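Local coordinates for tail spike protein (Acinetobacter phage vB_AbaP_AS12, PDB 6EU4) that probably serves as the trimeric receptor-binding tailspike of the phage, recognising and most likely degrading the capsular polysaccharide of Acinetobacter baumannii, at residues K207-Y212 / T229-K234; D174-A179 / F196-D201; S252-F257 / C276-A281; S223-N228 / Q247-S252; S128-Y133 / F149-N154. All coordinates share one frame; numbering follows the deposited sequence. Where two conformers were deposited one is given.

The five contacts lie on neighbouring coils of one parallel beta-helix. Contact 5 comes first along the chain, contact 2 has its centre about 6 Å away, and contact 1 follows about 7 Å from contact 2. A salt bridge from Lys151 NZ to Asp174 OD1, 2.8 Å long, joins contacts 5 and 2. Contact 4 lies beside contact 1, centres about 8 Å apart, their segments alternating along the chain. Contact 3 follows about 7 Å from contact 4 and shares Ser252 with it; contacts 3 and 5 are about 20 Å apart between centres. Contacts 1 and 4 pair strands of neighbouring coils, whereas contacts 2, 3 and 5 bring together different parts of the coil wall through side chains.

Contact 1 of 5, residues K207-Y212 / T229-K234; sequences KGIGLY and TFEGIK
Lys234 lies against Ile209 and Tyr212 from CB to CD. Its CB sits 4.1 Å from Ile209 CG2 and also touches Tyr212 CD1. CG lies near CD1 and CE1 of the tyrosine, the two side chains crossing at a slant, and CD comes within 3.9 Å of Ile209 CD1, where lysine and isoleucine cross at about a right angle. CG stands anti to the backbone N (chi1 -173°) and the rest is fully extended, which carries NZ past the isoleucine to Glu231. There Lys234 NZ forms a 2.8 Å salt bridge with Glu231 OE1, met on the syn side and 25° out of the carboxylate plane. Glu231 OE2 is taken by Arg253, so the carboxylate is held at both oxygens. Ile209 CG1 packs 3.7 Å from Glu231 OE1, partly covering the ion pair.

The backbones run parallel and in register. Phe230 N donates to Gly208 O at 2.8 Å, Gly210 N to Glu231 O at 2.9 Å, and Lys234 N to Leu211 O at 3.0 Å; Leu211 N adds a bond to Gly232 O. Gly210 and Gly232 lie side by side where both segments turn a corner, and Leu211 and Ile233 project from the face away from Lys234. Within the parallel beta-helix, strand 175-179 borders 211-212 on one side and strand 253-257 borders 233-234 on the other.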
# COMPACT_ATOMS: atom_id res chain seq x y z
N LYS A 207 26.79 -2.46 -26.41
CA LYS A 207 26.80 -2.23 -24.98
C LYS A 207 26.51 -3.54 -24.26
O LYS A 207 25.99 -4.49 -24.85
CB LYS A 207 25.76 -1.20 -24.56
CG LYS A 207 25.72 0.06 -25.41
CD LYS A 207 26.96 0.85 -25.25
CE LYS A 207 26.72 2.32 -25.61
NZ LYS A 207 26.50 2.51 -27.06
N GLY A 208 26.80 -3.54 -22.95
CA GLY A 208 26.58 -4.71 -22.13
C GLY A 208 25.63 -4.47 -20.97
O GLY A 208 24.67 -3.71 -21.09
N ILE A 209 25.91 -5.11 -19.85
CA ILE A 209 25.09 -5.04 -18.64
C ILE A 209 25.66 -3.96 -17.74
O ILE A 209 26.87 -3.87 -17.57
CB ILE A 209 25.10 -6.40 -17.91
CG1 ILE A 209 24.59 -7.51 -18.82
CG2 ILE A 209 24.29 -6.34 -16.61
CD1 ILE A 209 25.04 -8.92 -18.35
N GLY A 210 24.79 -3.16 -17.14
CA GLY A 210 25.26 -2.21 -16.18
C GLY A 210 25.78 -2.84 -14.89
O GLY A 210 26.98 -2.83 -14.60
N LEU A 211 24.86 -3.41 -14.13
CA LEU A 211 25.18 -4.13 -12.90
C LEU A 211 24.73 -5.57 -13.07
O LEU A 211 23.52 -5.84 -13.16
CB LEU A 211 24.50 -3.48 -11.70
CG LEU A 211 24.61 -4.26 -10.38
CD1 LEU A 211 26.06 -4.37 -9.92
CD2 LEU A 211 23.74 -3.64 -9.29
N TYR A 212 25.69 -6.50 -13.11
CA TYR A 212 25.40 -7.93 -13.13
C TYR A 212 25.57 -8.42 -11.69
O TYR A 212 26.69 -8.51 -11.19
CB TYR A 212 26.29 -8.69 -14.10
CG TYR A 212 25.91 -10.15 -14.18
CD1 TYR A 212 24.59 -10.53 -14.39
CD2 TYR A 212 26.84 -11.16 -13.99
CE1 TYR A 212 24.21 -11.85 -14.44
CE2 TYR A 212 26.48 -12.50 -14.04
CZ TYR A 212 25.16 -12.84 -14.27
OH TYR A 212 24.78 -14.16 -14.33
N THR A 229 23.40 1.26 -21.52
CA THR A 229 23.51 -0.18 -21.41
C THR A 229 22.54 -0.88 -22.34
O THR A 229 21.56 -0.29 -22.82
CB THR A 229 23.22 -0.69 -19.98
OG1 THR A 229 21.82 -0.54 -19.67
CG2 THR A 229 24.08 0.02 -18.96
N PHE A 230 22.80 -2.17 -22.56
CA PHE A 230 21.87 -3.07 -23.22
C PHE A 230 20.87 -3.62 -22.21
O PHE A 230 19.65 -3.65 -22.45
CB PHE A 230 22.66 -4.20 -23.88
CG PHE A 230 21.82 -5.25 -24.55
CD1 PHE A 230 21.13 -4.95 -25.71
CD2 PHE A 230 21.78 -6.54 -24.07
CE1 PHE A 230 20.38 -5.93 -26.36
CE2 PHE A 230 21.03 -7.52 -24.71
CZ PHE A 230 20.33 -7.21 -25.84
N GLU A 231 21.38 -4.06 -21.05
CA GLU A 231 20.57 -4.49 -19.92
C GLU A 231 21.06 -3.72 -18.71
O GLU A 231 22.27 -3.60 -18.51
CB GLU A 231 20.69 -6.01 -19.72
CG GLU A 231 20.04 -6.79 -20.82
CD GLU A 231 20.45 -8.27 -20.89
OE1 GLU A 231 21.35 -8.71 -20.15
OE2 GLU A 231 19.87 -8.99 -21.73
N GLY A 232 20.14 -3.17 -17.92
CA GLY A 232 20.54 -2.28 -16.86
C GLY A 232 21.06 -2.98 -15.61
O GLY A 232 22.25 -2.93 -15.31
N ILE A 233 20.13 -3.59 -14.88
CA ILE A 233 20.41 -4.33 -13.65
C ILE A 233 19.87 -5.74 -13.85
O ILE A 233 18.72 -5.93 -14.25
CB ILE A 233 19.78 -3.63 -12.43
CG1 ILE A 233 20.43 -2.25 -12.23
CG2 ILE A 233 19.95 -4.51 -11.17
CD1 ILE A 233 19.73 -1.40 -11.22
N LYS A 234 20.72 -6.74 -13.59
CA LYS A 234 20.41 -8.12 -13.93
C LYS A 234 20.81 -9.06 -12.79
O LYS A 234 21.98 -9.09 -12.40
CB LYS A 234 21.15 -8.49 -15.21
CG LYS A 234 20.80 -9.83 -15.76
CD LYS A 234 21.45 -10.01 -17.12
CE LYS A 234 20.86 -11.19 -17.86
NZ LYS A 234 21.48 -11.32 -19.24

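Contact 2 of 5, residues D174-A179 / F196-D201; sequences DAIMVA and FTLQYD
Two walls of the parallel beta-helix face each other where Ile176 and Met177 meet Leu198 and Tyr200. The chain turns a corner at Ile176 and Met177, and its approach to that corner runs nearly opposite to strand 196-200. No backbone bond joins the two segments; the side chains fill the space between them. Ile176 sends its CG1 branch over one face of the Tyr200 ring, 3.9 Å from the centroid and 29° off the normal, a CH-pi contact. CG1 is anti to the carbonyl carbon (chi1 -54°), which leaves CG2 anti to the backbone N, where it meets Leu198 CD2 at 4.0 Å. Ile176 CD1, still against the ring, also presses on the strand backbone, 3.3 Å from Gln199 C. Met177, a selenomethionine, crosses Leu198 at about a right angle, its CB 4.0 Å from Leu198 CD1. Its selenium then reaches Phe196 CE1 at 4.1 Å, an oblique Met-aromatic contact. Strand 138-141 approaches this end through Ile139, which touches both Met177 and Phe196.

Polar contacts gather at the other end. Asp174 is held by Lys151 in a salt bridge to OD1 and by Asn154 bonded to OD2. Tyr200 OH donates to Asp174 OD1 at 2.8 Å; OD1 lies in the plane of the ring at its edge, whereas the hydroxyl stands above the carboxylate plane, the two planes being 89° apart.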
# COMPACT_ATOMS: atom_id res chain seq x y z
N ASP A 174 30.10 -9.36 -20.07
CA ASP A 174 30.33 -7.95 -20.39
C ASP A 174 29.39 -7.11 -19.53
O ASP A 174 28.21 -6.98 -19.84
CB ASP A 174 30.10 -7.67 -21.87
CG ASP A 174 30.32 -6.21 -22.22
OD1 ASP A 174 30.92 -5.49 -21.40
OD2 ASP A 174 29.90 -5.78 -23.32
N ALA A 175 29.94 -6.57 -18.44
CA ALA A 175 29.21 -5.76 -17.47
C ALA A 175 30.14 -4.66 -16.98
O ALA A 175 31.35 -4.72 -17.19
CB ALA A 175 28.72 -6.60 -16.30
N ILE A 176 29.57 -3.64 -16.35
CA ILE A 176 30.38 -2.57 -15.77
C ILE A 176 30.81 -2.92 -14.36
O ILE A 176 31.99 -2.80 -14.01
CB ILE A 176 29.62 -1.22 -15.79
CG1 ILE A 176 29.14 -0.92 -17.21
CG2 ILE A 176 30.51 -0.11 -15.27
CD1 ILE A 176 28.23 0.29 -17.29
N MSE A 177 29.85 -3.38 -13.57
CA MSE A 177 30.09 -3.80 -12.20
C MSE A 177 29.43 -5.17 -11.98
O MSE A 177 28.36 -5.45 -12.52
CB MSE A 177 29.54 -2.74 -11.21
CG MSE A 177 30.06 -2.84 -9.84
SE MSE A 177 29.46 -1.23 -8.84
CE MSE A 177 30.87 -1.27 -7.57
N VAL A 178 30.10 -6.03 -11.20
CA VAL A 178 29.66 -7.40 -10.97
C VAL A 178 29.69 -7.69 -9.47
O VAL A 178 30.71 -7.42 -8.82
CB VAL A 178 30.56 -8.42 -11.71
CG1 VAL A 178 30.08 -9.86 -11.50
CG2 VAL A 178 30.64 -8.07 -13.19
N ALA A 179 28.61 -8.24 -8.95
CA ALA A 179 28.55 -8.71 -7.56
C ALA A 179 28.91 -10.19 -7.54
O ALA A 179 28.30 -10.99 -8.26
CB ALA A 179 27.15 -8.51 -6.97
N PHE A 196 26.09 7.08 -7.36
CA PHE A 196 27.01 7.08 -8.49
C PHE A 196 26.35 6.46 -9.71
O PHE A 196 25.24 5.91 -9.64
CB PHE A 196 28.32 6.37 -8.16
CG PHE A 196 28.17 4.93 -7.75
CD1 PHE A 196 28.14 3.93 -8.70
CD2 PHE A 196 28.09 4.58 -6.41
CE1 PHE A 196 28.03 2.61 -8.33
CE2 PHE A 196 27.97 3.26 -6.03
CZ PHE A 196 27.95 2.27 -6.99
N THR A 197 27.03 6.58 -10.85
CA THR A 197 26.52 6.07 -12.11
C THR A 197 27.45 5.00 -12.67
O THR A 197 28.65 4.97 -12.39
CB THR A 197 26.35 7.23 -13.12
OG1 THR A 197 25.79 6.73 -14.34
CG2 THR A 197 27.72 7.88 -13.44
N LEU A 198 26.85 4.10 -13.45
CA LEU A 198 27.56 3.05 -14.19
C LEU A 198 27.14 3.21 -15.64
O LEU A 198 25.96 3.04 -15.96
CB LEU A 198 27.16 1.65 -13.69
CG LEU A 198 27.38 1.35 -12.22
CD1 LEU A 198 26.72 0.02 -11.84
CD2 LEU A 198 28.86 1.30 -11.94
N GLN A 199 28.08 3.55 -16.52
CA GLN A 199 27.73 3.77 -17.92
C GLN A 199 28.78 3.17 -18.84
O GLN A 199 29.97 3.16 -18.52
CB GLN A 199 27.60 5.27 -18.24
CG GLN A 199 26.60 5.99 -17.36
CD GLN A 199 26.39 7.43 -17.76
OE1 GLN A 199 26.67 7.82 -18.91
NE2 GLN A 199 25.92 8.24 -16.82
N TYR A 200 28.34 2.72 -20.01
CA TYR A 200 29.27 2.50 -21.11
C TYR A 200 29.56 3.81 -21.83
O TYR A 200 28.72 4.71 -21.86
CB TYR A 200 28.72 1.49 -22.12
CG TYR A 200 28.79 0.08 -21.62
CD1 TYR A 200 27.78 -0.44 -20.84
CD2 TYR A 200 29.88 -0.72 -21.90
CE1 TYR A 200 27.85 -1.75 -20.34
CE2 TYR A 200 29.96 -2.03 -21.43
CZ TYR A 200 28.94 -2.52 -20.64
OH TYR A 200 29.02 -3.81 -20.16
N ASP A 201 30.76 3.90 -22.38
CA ASP A 201 31.09 4.91 -23.39
C ASP A 201 30.05 4.88 -24.50
O ASP A 201 29.87 3.85 -25.16
CB ASP A 201 32.50 4.61 -23.92
CG ASP A 201 33.01 5.63 -24.94
OD1 ASP A 201 32.23 6.48 -25.43
OD2 ASP A 201 34.22 5.56 -25.24

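Contact 3 of 5, residues S252-F257 / C276-A281; sequences SRSFIF and CWATDA
Ser254 and Ala278 meet carbon to carbon, CB to CB at 3.6 Å, in the interior of the parallel beta-helix. Beside them the methyl of Ala281 fits into the bend at 252-254: its CB lies 3.5 Å from Ser252 O and equally close to Ser254 OG. Phe255 completes the first shell. With CG anti to the carbonyl carbon (chi1 -68°), its ring reaches across so that its edge abuts the Trp277-Ala278 peptide. Trp277 O is 3.7 Å from Phe255 CE2, near the ring plane, and Ala278 CB is 3.8 Å from the same atom. Farther along, Phe255 CZ brushes Cys276 CB at 4.3 Å.

The second shell sets these groups in place. Ser254 OG hydrogen-bonds to Ala248 O on strand 241-250, while the Phe255 ring stacks on Trp286, which also touches Ala278. Trp277 points away from the contact; the methyl CG2 of Thr279 sits 3.2 Å above the centre of one face of its indole, NE1 bonds to Asp302, and the ring packs on Met240 of a neighbouring subunit. In segment 252-257, Arg253 also leads outward, to salt bridges with Asp287 and Glu231, with Ile256 CD1 over one face of its guanidinium.

No hydrogen bond spans the two segments. Their cohesion therefore rests largely on methyl, methylene and ring contacts, and the carbonyl oxygen facing the weakly positive rim of the Phe255 ring is probably a favourable addition.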
# COMPACT_ATOMS: atom_id res chain seq x y z
N SER A 252 17.48 -2.66 -24.14
CA SER A 252 16.66 -3.87 -24.24
C SER A 252 15.81 -4.12 -23.00
O SER A 252 14.57 -4.12 -23.08
CB SER A 252 17.55 -5.08 -24.55
OG SER A 252 16.78 -6.26 -24.67
N ARG A 253 16.42 -4.35 -21.83
CA ARG A 253 15.67 -4.60 -20.60
C ARG A 253 16.29 -3.79 -19.46
O ARG A 253 17.50 -3.87 -19.23
CB ARG A 253 15.65 -6.09 -20.23
CG ARG A 253 14.95 -6.98 -21.25
CD ARG A 253 14.88 -8.44 -20.80
NE ARG A 253 16.17 -9.09 -20.97
CZ ARG A 253 16.52 -10.24 -20.39
NH1 ARG A 253 15.68 -10.88 -19.59
NH2 ARG A 253 17.73 -10.75 -20.60
N SER A 254 15.47 -3.00 -18.77
CA SER A 254 15.98 -2.14 -17.70
C SER A 254 16.32 -2.94 -16.45
O SER A 254 17.46 -2.95 -16.00
CB SER A 254 14.99 -1.02 -17.39
OG SER A 254 14.85 -0.16 -18.51
N PHE A 255 15.33 -3.64 -15.88
CA PHE A 255 15.49 -4.41 -14.65
C PHE A 255 15.16 -5.88 -14.95
O PHE A 255 14.08 -6.17 -15.49
CB PHE A 255 14.54 -3.91 -13.56
CG PHE A 255 14.84 -2.53 -13.03
CD1 PHE A 255 15.73 -2.36 -11.98
CD2 PHE A 255 14.19 -1.42 -13.54
CE1 PHE A 255 15.97 -1.08 -11.47
CE2 PHE A 255 14.44 -0.15 -13.04
CZ PHE A 255 15.32 0.02 -12.00
N ILE A 256 16.06 -6.79 -14.61
CA ILE A 256 15.88 -8.22 -14.80
C ILE A 256 16.15 -8.90 -13.47
O ILE A 256 17.27 -8.81 -12.94
CB ILE A 256 16.83 -8.80 -15.87
CG1 ILE A 256 16.70 -8.07 -17.21
CG2 ILE A 256 16.62 -10.30 -16.01
CD1 ILE A 256 17.96 -8.27 -18.05
N PHE A 257 15.13 -9.59 -12.92
CA PHE A 257 15.27 -10.37 -11.70
C PHE A 257 14.77 -11.78 -11.97
O PHE A 257 13.80 -11.99 -12.72
CB PHE A 257 14.50 -9.72 -10.54
CG PHE A 257 15.18 -8.50 -9.99
CD1 PHE A 257 14.96 -7.26 -10.56
CD2 PHE A 257 16.01 -8.59 -8.88
CE1 PHE A 257 15.60 -6.13 -10.07
CE2 PHE A 257 16.63 -7.46 -8.37
CZ PHE A 257 16.43 -6.23 -8.97
N CYS A 276 12.22 4.22 -8.01
CA CYS A 276 13.09 3.72 -9.05
C CYS A 276 12.48 4.01 -10.41
O CYS A 276 11.29 4.30 -10.54
CB CYS A 276 13.35 2.22 -8.89
SG CYS A 276 14.24 1.85 -7.32
N TRP A 277 13.32 3.94 -11.44
CA TRP A 277 12.93 4.43 -12.76
C TRP A 277 13.52 3.54 -13.83
O TRP A 277 14.75 3.43 -13.93
CB TRP A 277 13.43 5.87 -12.93
CG TRP A 277 12.80 6.66 -14.06
CD1 TRP A 277 11.63 6.39 -14.71
CD2 TRP A 277 13.31 7.86 -14.62
NE1 TRP A 277 11.38 7.39 -15.64
CE2 TRP A 277 12.40 8.29 -15.61
CE3 TRP A 277 14.45 8.62 -14.38
CZ2 TRP A 277 12.61 9.43 -16.37
CZ3 TRP A 277 14.65 9.76 -15.13
CH2 TRP A 277 13.74 10.15 -16.12
N ALA A 278 12.66 2.93 -14.64
CA ALA A 278 13.07 2.18 -15.82
C ALA A 278 12.88 3.07 -17.04
O ALA A 278 11.80 3.63 -17.21
CB ALA A 278 12.25 0.90 -15.98
N THR A 279 13.92 3.26 -17.85
CA THR A 279 13.74 4.05 -19.06
C THR A 279 14.36 3.35 -20.26
O THR A 279 15.32 2.58 -20.15
CB THR A 279 14.34 5.49 -18.95
OG1 THR A 279 15.76 5.44 -18.92
CG2 THR A 279 13.86 6.23 -17.68
N ASP A 280 13.79 3.65 -21.43
CA ASP A 280 14.35 3.45 -22.75
C ASP A 280 14.27 2.00 -23.24
O ASP A 280 14.51 1.76 -24.42
CB ASP A 280 15.81 3.94 -22.84
CG ASP A 280 15.92 5.42 -22.45
OD1 ASP A 280 15.24 6.23 -23.09
OD2 ASP A 280 16.61 5.77 -21.47
N ALA A 281 13.93 1.05 -22.39
CA ALA A 281 13.96 -0.36 -22.76
C ALA A 281 13.07 -0.67 -23.96
O ALA A 281 11.90 -0.30 -24.02
CB ALA A 281 13.51 -1.20 -21.56

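Contact 4 of 5, residues S223-N228 / Q247-S252; sequences SILTKN and QASASS
The carboxamide of Gln247 carries Leu225 on one face: Leu225 CD1 stands almost straight above Gln247 CD at 3.3 Å. The opposite face is taken by Trp277, whose CE3 lies 3.3 Å from Gln247 OE1, so the amide is sandwiched between methyl and indole. Toward its NE2 end, and tilted 29° from the amide plane, is Ser249 OG, 2.8 Å from NE2 in the conformer described and also bonded to Thr279.

Leu225 and Gln247 lie side by side and point the same way as bridge partners on one face, each with CG anti to the backbone N. They occupy neighbouring rungs of the parallel beta-helix: the axes of strands 224-227 and 247-250 approach to 4.8 Å and lie only 3° from parallel. Three backbone bonds hold the rungs in step. Gln247 N donates to Ile224 O, Thr226 N to Gln247 O at 2.9 Å, and Ser249 N to Thr226 O at 2.8 Å. Thr226 and Ala248 project from the other face of the pair, where Leu198 packs on Thr226. Past Ser249 the two segments separate toward their corners; the last side-chain touch is Lys227 CB on Ser249 CB at 3.7 Å.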
# COMPACT_ATOMS: atom_id res chain seq x y z
N SER A 223 20.29 5.59 -5.11
CA SER A 223 20.80 6.68 -5.94
C SER A 223 21.90 6.19 -6.87
O SER A 223 23.01 6.74 -6.93
CB SER A 223 21.25 7.84 -5.07
OG SER A 223 20.12 8.33 -4.36
N ILE A 224 21.57 5.13 -7.60
CA ILE A 224 22.47 4.55 -8.59
C ILE A 224 21.80 4.65 -9.95
O ILE A 224 20.66 4.22 -10.12
CB ILE A 224 22.82 3.09 -8.27
CG1 ILE A 224 23.65 3.03 -7.00
CG2 ILE A 224 23.59 2.46 -9.44
CD1 ILE A 224 23.82 1.64 -6.46
N LEU A 225 22.53 5.18 -10.92
CA LEU A 225 22.05 5.32 -12.28
C LEU A 225 22.87 4.42 -13.18
O LEU A 225 24.09 4.54 -13.22
CB LEU A 225 22.21 6.76 -12.76
CG LEU A 225 22.09 6.96 -14.29
CD1 LEU A 225 20.67 6.67 -14.77
CD2 LEU A 225 22.53 8.37 -14.67
N THR A 226 22.23 3.55 -13.94
CA THR A 226 22.90 2.87 -15.04
C THR A 226 22.30 3.38 -16.34
O THR A 226 21.08 3.53 -16.46
CB THR A 226 22.80 1.33 -14.95
OG1 THR A 226 21.47 0.88 -15.24
CG2 THR A 226 23.18 0.84 -13.57
N LYS A 227 23.16 3.66 -17.31
CA LYS A 227 22.67 4.13 -18.59
C LYS A 227 23.72 3.84 -19.65
O LYS A 227 24.86 3.46 -19.35
CB LYS A 227 22.29 5.62 -18.55
CG LYS A 227 23.45 6.55 -18.34
CD LYS A 227 23.02 8.03 -18.41
CE LYS A 227 22.93 8.54 -19.83
NZ LYS A 227 22.93 10.05 -19.87
N ASN A 228 23.30 3.99 -20.90
CA ASN A 228 24.09 3.54 -22.04
C ASN A 228 24.40 2.05 -21.92
O ASN A 228 25.52 1.63 -22.15
CB ASN A 228 25.39 4.35 -22.18
CG ASN A 228 25.14 5.79 -22.58
OD1 ASN A 228 24.17 6.08 -23.26
ND2 ASN A 228 25.99 6.69 -22.12
N GLN A 247 17.90 4.05 -11.10
CA GLN A 247 17.42 4.24 -12.45
C GLN A 247 18.19 3.29 -13.35
O GLN A 247 19.42 3.25 -13.29
CB GLN A 247 17.63 5.68 -12.92
CG GLN A 247 17.30 5.87 -14.40
CD GLN A 247 17.45 7.31 -14.88
OE1 GLN A 247 17.73 8.22 -14.11
NE2 GLN A 247 17.29 7.50 -16.19
N ALA A 248 17.46 2.53 -14.15
CA ALA A 248 18.08 1.63 -15.13
C ALA A 248 17.60 2.05 -16.52
O ALA A 248 16.45 1.79 -16.90
CB ALA A 248 17.74 0.18 -14.83
N SER A 249 18.50 2.70 -17.25
CA SER A 249 18.25 3.11 -18.62
C SER A 249 18.99 2.12 -19.53
O SER A 249 20.21 2.00 -19.45
CB SER A 249 18.72 4.54 -18.85
OG SER A 249 18.07 5.44 -17.95
N ALA A 250 18.23 1.41 -20.35
CA ALA A 250 18.78 0.31 -21.14
C ALA A 250 18.08 0.26 -22.49
O ALA A 250 16.92 0.64 -22.61
CB ALA A 250 18.58 -1.02 -20.43
N SER A 251 18.79 -0.26 -23.50
CA SER A 251 18.16 -0.38 -24.81
C SER A 251 17.27 -1.61 -24.93
O SER A 251 16.35 -1.59 -25.74
CB SER A 251 19.22 -0.41 -25.92
OG SER A 251 20.00 -1.60 -25.83
N SER A 252 17.48 -2.66 -24.14
CA SER A 252 16.66 -3.87 -24.24
C SER A 252 15.81 -4.12 -23.00
O SER A 252 14.57 -4.12 -23.08
CB SER A 252 17.55 -5.08 -24.55
OG SER A 252 16.78 -6.26 -24.67

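Contact 5 of 5, residues S128-Y133 / F149-N154; sequences SVPVYY and FIKTTN
Ser128 O is gripped by the hydroxyl of Thr153, whose OG1 donates to it at 2.6 Å from 41° above the carbonyl plane; Asn155 ND2 adds a weak bond to the same oxygen. Thr153 OG1 is itself bonded to Asn155 N, which ties the hydroxyl to its own turn. The threonine methyl CG2 touches Ser128 CB at 4.1 Å, and Ser128 OG turns away to Asp104.

Lys151 runs alongside this bond. Its CG is anti to the backbone N (chi1 -179°), and bends farther along bring CE across the Val129-Pro130 peptide, 3.5 Å from Val129 C and 3.9 Å from Pro130 CD. The ammonium then folds back to its own segment: Lys151 NZ bonds to Thr153 O at 3.0 Å, and also to Asn155 O. With the Asp174 carboxylate as counter-ion, these acceptors probably offset the charge of a buried lysine.

At the far end Val131 CG2 meets Phe149 CE2 at 4.0 Å, obliquely to the ring. Helix 106-113 lies against both residues through Ile109. A short helix closing over the hydrophobic interior of the early coils is consistent with the capped start of a parallel beta-helix, as in other phage tailspikes.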
# COMPACT_ATOMS: atom_id res chain seq x y z
N SER A 128 38.52 -0.47 -18.37
CA SER A 128 38.55 -1.32 -19.55
C SER A 128 38.02 -2.73 -19.28
O SER A 128 37.84 -3.50 -20.23
CB SER A 128 39.96 -1.43 -20.10
OG SER A 128 40.74 -2.26 -19.26
N VAL A 129 37.79 -3.08 -18.02
CA VAL A 129 37.20 -4.36 -17.64
C VAL A 129 36.14 -4.09 -16.59
O VAL A 129 36.07 -2.99 -16.01
CB VAL A 129 38.28 -5.34 -17.11
CG1 VAL A 129 39.24 -5.74 -18.24
CG2 VAL A 129 39.05 -4.74 -15.95
N PRO A 130 35.27 -5.06 -16.32
CA PRO A 130 34.34 -4.91 -15.20
C PRO A 130 35.12 -4.84 -13.89
O PRO A 130 36.24 -5.36 -13.78
CB PRO A 130 33.47 -6.17 -15.26
CG PRO A 130 33.76 -6.78 -16.62
CD PRO A 130 35.16 -6.40 -16.93
N VAL A 131 34.50 -4.24 -12.88
CA VAL A 131 35.02 -4.27 -11.51
C VAL A 131 33.99 -4.97 -10.65
O VAL A 131 32.78 -4.84 -10.90
CB VAL A 131 35.35 -2.86 -10.97
CG1 VAL A 131 36.48 -2.25 -11.83
CG2 VAL A 131 34.12 -1.94 -10.97
N TYR A 132 34.46 -5.75 -9.69
CA TYR A 132 33.56 -6.55 -8.88
C TYR A 132 33.66 -6.15 -7.41
O TYR A 132 34.65 -5.58 -6.95
CB TYR A 132 33.85 -8.05 -9.06
CG TYR A 132 35.18 -8.52 -8.48
CD1 TYR A 132 35.30 -8.85 -7.14
CD2 TYR A 132 36.30 -8.61 -9.29
CE1 TYR A 132 36.52 -9.27 -6.62
CE2 TYR A 132 37.52 -9.02 -8.77
CZ TYR A 132 37.61 -9.36 -7.44
OH TYR A 132 38.81 -9.76 -6.92
N TYR A 133 32.59 -6.46 -6.69
CA TYR A 133 32.58 -6.34 -5.25
C TYR A 133 32.02 -7.63 -4.67
O TYR A 133 31.31 -8.37 -5.35
CB TYR A 133 31.75 -5.12 -4.81
CG TYR A 133 30.28 -5.15 -5.23
CD1 TYR A 133 29.89 -4.79 -6.52
CD2 TYR A 133 29.28 -5.49 -4.33
CE1 TYR A 133 28.55 -4.81 -6.89
CE2 TYR A 133 27.93 -5.51 -4.70
CZ TYR A 133 27.58 -5.17 -5.98
OH TYR A 133 26.25 -5.18 -6.36
N PHE A 149 31.56 5.11 -12.82
CA PHE A 149 32.46 4.31 -13.65
C PHE A 149 31.97 4.36 -15.08
O PHE A 149 30.78 4.13 -15.34
CB PHE A 149 32.51 2.85 -13.19
CG PHE A 149 32.94 2.66 -11.76
CD1 PHE A 149 33.96 3.43 -11.22
CD2 PHE A 149 32.33 1.72 -10.96
CE1 PHE A 149 34.36 3.26 -9.88
CE2 PHE A 149 32.72 1.55 -9.62
CZ PHE A 149 33.74 2.34 -9.09
N ILE A 150 32.90 4.62 -16.00
CA ILE A 150 32.64 4.63 -17.43
C ILE A 150 33.44 3.49 -18.05
O ILE A 150 34.67 3.52 -18.05
CB ILE A 150 33.02 5.97 -18.07
CG1 ILE A 150 32.42 7.13 -17.26
CG2 ILE A 150 32.58 6.01 -19.52
CD1 ILE A 150 30.92 7.16 -17.26
N LYS A 151 32.74 2.49 -18.58
CA LYS A 151 33.40 1.35 -19.18
C LYS A 151 33.59 1.60 -20.68
O LYS A 151 32.65 1.97 -21.37
CB LYS A 151 32.57 0.09 -18.96
CG LYS A 151 33.25 -1.12 -19.55
CD LYS A 151 33.08 -2.32 -18.68
CE LYS A 151 33.88 -3.49 -19.20
NZ LYS A 151 33.13 -4.24 -20.20
N THR A 152 34.82 1.36 -21.16
CA THR A 152 35.22 1.76 -22.51
C THR A 152 35.36 0.61 -23.49
O THR A 152 35.74 0.83 -24.65
CB THR A 152 36.57 2.49 -22.45
OG1 THR A 152 37.58 1.58 -22.02
CG2 THR A 152 36.51 3.67 -21.48
N THR A 153 35.10 -0.61 -23.05
CA THR A 153 35.25 -1.80 -23.87
C THR A 153 34.10 -2.75 -23.57
O THR A 153 33.31 -2.53 -22.64
CB THR A 153 36.54 -2.57 -23.57
OG1 THR A 153 36.37 -3.24 -22.30
CG2 THR A 153 37.76 -1.65 -23.52
N ASN A 154 34.07 -3.86 -24.32
CA ASN A 154 33.19 -4.97 -24.01
C ASN A 154 33.93 -6.11 -23.30
O ASN A 154 33.44 -7.24 -23.28
CB ASN A 154 32.53 -5.48 -25.29
CG ASN A 154 31.72 -4.40 -25.99
OD1 ASN A 154 32.07 -3.98 -27.10
ND2 ASN A 154 30.68 -3.91 -25.34